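Local coordinates for protein lipid transferase CIDEC (Mus musculus, PDB 4IKG) that promotes formation of a single large lipid droplet in white adipocytes by transferring triacylglycerol between droplets and mediating their fusion, at residues F44-E49 / E59-L64. Numbering follows the deposited sequence.
Sequences FSLVLE and EYFQAL
Y60 O accepts two weak hydrogen bonds, from L64 N at 3.1 Å and from A63 N at 3.2 Å. They close the last turn of helix 58-63, and helical backbone angles end at L64. This short helix packs on strand 45-48 of the CIDE-N domain, a ubiquitin-like beta-grasp fold. Across the contact, leucine methyls meet the F61 ring, L64 and the Y60 hydroxyl by van der Waals packing.

L46 and L48 both send their CB toward the helix. In L46, CG lies anti to the backbone N (chi1 -177°). CD2 then approaches the F61 ring obliquely, 3.8 Å from F61 CD1 and 3.9 Å from F61 CE1. The two side chains run nearly perpendicular. L26, L29 and L30 of helix 26-36 also pack on L46, so this end of the contact belongs to the domain core. R6 holds F61 twice, by a cation-pi contact with the ring and by a hydrogen bond from NE to F61 O.

L48 splits its two methyls between two partners. CD2 touches L64 CD1 at 3.7 Å. L64 CG also lies over one face of the Y60 ring, 3.9 Å from its plane and nearer the rim than the centre. Y60 CG is anti to its own N (chi1 -173°), and the ring reaches back to the strand. There its hydroxyl OH lies 3.8 Å from L48 CD1.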
# COMPACT_ATOMS: atom_id res chain seq x y z
N PHE A 44 5.30 7.35 1.05
CA PHE A 44 6.22 7.20 2.17
C PHE A 44 5.76 6.16 3.18
O PHE A 44 6.57 5.60 3.92
CB PHE A 44 6.44 8.55 2.86
CG PHE A 44 7.48 8.52 3.95
CD1 PHE A 44 7.13 8.74 5.27
CD2 PHE A 44 8.81 8.27 3.64
CE1 PHE A 44 8.09 8.71 6.27
CE2 PHE A 44 9.77 8.24 4.64
CZ PHE A 44 9.41 8.46 5.95
N SER A 45 4.46 5.90 3.21
CA SER A 45 3.90 4.97 4.20
C SER A 45 2.81 4.08 3.61
O SER A 45 2.00 4.53 2.80
CB SER A 45 3.36 5.74 5.40
OG SER A 45 2.88 4.86 6.40
N LEU A 46 2.81 2.81 4.01
CA LEU A 46 1.75 1.90 3.62
C LEU A 46 0.78 1.76 4.79
O LEU A 46 1.20 1.54 5.93
CB LEU A 46 2.30 0.53 3.24
CG LEU A 46 1.24 -0.45 2.75
CD1 LEU A 46 0.55 0.09 1.51
CD2 LEU A 46 1.84 -1.82 2.47
N VAL A 47 -0.51 1.89 4.51
CA VAL A 47 -1.50 1.89 5.57
C VAL A 47 -2.66 0.94 5.25
O VAL A 47 -2.85 0.56 4.10
CB VAL A 47 -2.01 3.32 5.85
CG1 VAL A 47 -3.42 3.54 5.31
CG2 VAL A 47 -1.92 3.64 7.33
N LEU A 48 -3.42 0.54 6.27
CA LEU A 48 -4.62 -0.26 6.04
C LEU A 48 -5.79 0.64 5.64
O LEU A 48 -6.05 1.66 6.29
CB LEU A 48 -4.96 -1.10 7.27
CG LEU A 48 -4.01 -2.25 7.61
CD1 LEU A 48 -4.61 -3.14 8.69
CD2 LEU A 48 -3.68 -3.07 6.37
N GLU A 49 -6.50 0.27 4.58
CA GLU A 49 -7.65 1.04 4.09
C GLU A 49 -8.81 0.99 5.07
O GLU A 49 -9.68 1.86 5.08
CB GLU A 49 -8.10 0.52 2.71
CG GLU A 49 -9.55 0.01 2.64
CD GLU A 49 -10.56 1.12 2.35
OE1 GLU A 49 -10.24 2.03 1.56
OE2 GLU A 49 -11.67 1.07 2.92
N GLU A 59 7.26 -8.19 8.55
CA GLU A 59 6.58 -9.32 9.19
C GLU A 59 5.06 -9.13 9.21
O GLU A 59 4.32 -10.04 8.84
CB GLU A 59 7.10 -9.53 10.62
CG GLU A 59 8.51 -10.11 10.69
CD GLU A 59 9.58 -9.14 10.23
OE1 GLU A 59 9.37 -7.91 10.38
OE2 GLU A 59 10.61 -9.60 9.70
N TYR A 60 4.61 -7.96 9.63
CA TYR A 60 3.18 -7.63 9.65
C TYR A 60 2.63 -7.56 8.24
O TYR A 60 1.49 -7.96 7.99
CB TYR A 60 2.94 -6.30 10.37
CG TYR A 60 1.48 -5.96 10.58
CD1 TYR A 60 0.75 -6.56 11.59
CD2 TYR A 60 0.84 -5.01 9.79
CE1 TYR A 60 -0.58 -6.25 11.80
CE2 TYR A 60 -0.49 -4.69 9.99
CZ TYR A 60 -1.20 -5.31 11.00
OH TYR A 60 -2.52 -5.00 11.21
N PHE A 61 3.45 -7.06 7.32
CA PHE A 61 3.06 -6.95 5.91
C PHE A 61 2.85 -8.33 5.31
O PHE A 61 1.95 -8.53 4.49
CB PHE A 61 4.13 -6.18 5.12
CG PHE A 61 3.94 -6.24 3.63
CD1 PHE A 61 2.99 -5.45 3.01
CD2 PHE A 61 4.73 -7.07 2.85
CE1 PHE A 61 2.82 -5.49 1.63
CE2 PHE A 61 4.56 -7.12 1.47
CZ PHE A 61 3.61 -6.33 0.87
N GLN A 62 3.68 -9.29 5.72
CA GLN A 62 3.56 -10.66 5.24
C GLN A 62 2.43 -11.41 5.94
O GLN A 62 1.81 -12.30 5.35
CB GLN A 62 4.88 -11.41 5.43
CG GLN A 62 5.97 -11.01 4.46
CD GLN A 62 5.62 -11.32 3.02
OE1 GLN A 62 4.99 -12.34 2.73
NE2 GLN A 62 6.02 -10.45 2.11
N ALA A 63 2.15 -11.04 7.19
CA ALA A 63 1.17 -11.76 7.99
C ALA A 63 -0.27 -11.39 7.65
O ALA A 63 -1.20 -12.15 7.94
CB ALA A 63 1.44 -11.56 9.46
N LEU A 64 -0.46 -10.22 7.05
CA LEU A 64 -1.80 -9.75 6.69
C LEU A 64 -2.45 -10.68 5.67
O LEU A 64 -1.76 -11.35 4.89
CB LEU A 64 -1.75 -8.32 6.15
CG LEU A 64 -1.51 -7.21 7.18
CD1 LEU A 64 -1.24 -5.88 6.48
CD2 LEU A 64 -2.68 -7.08 8.13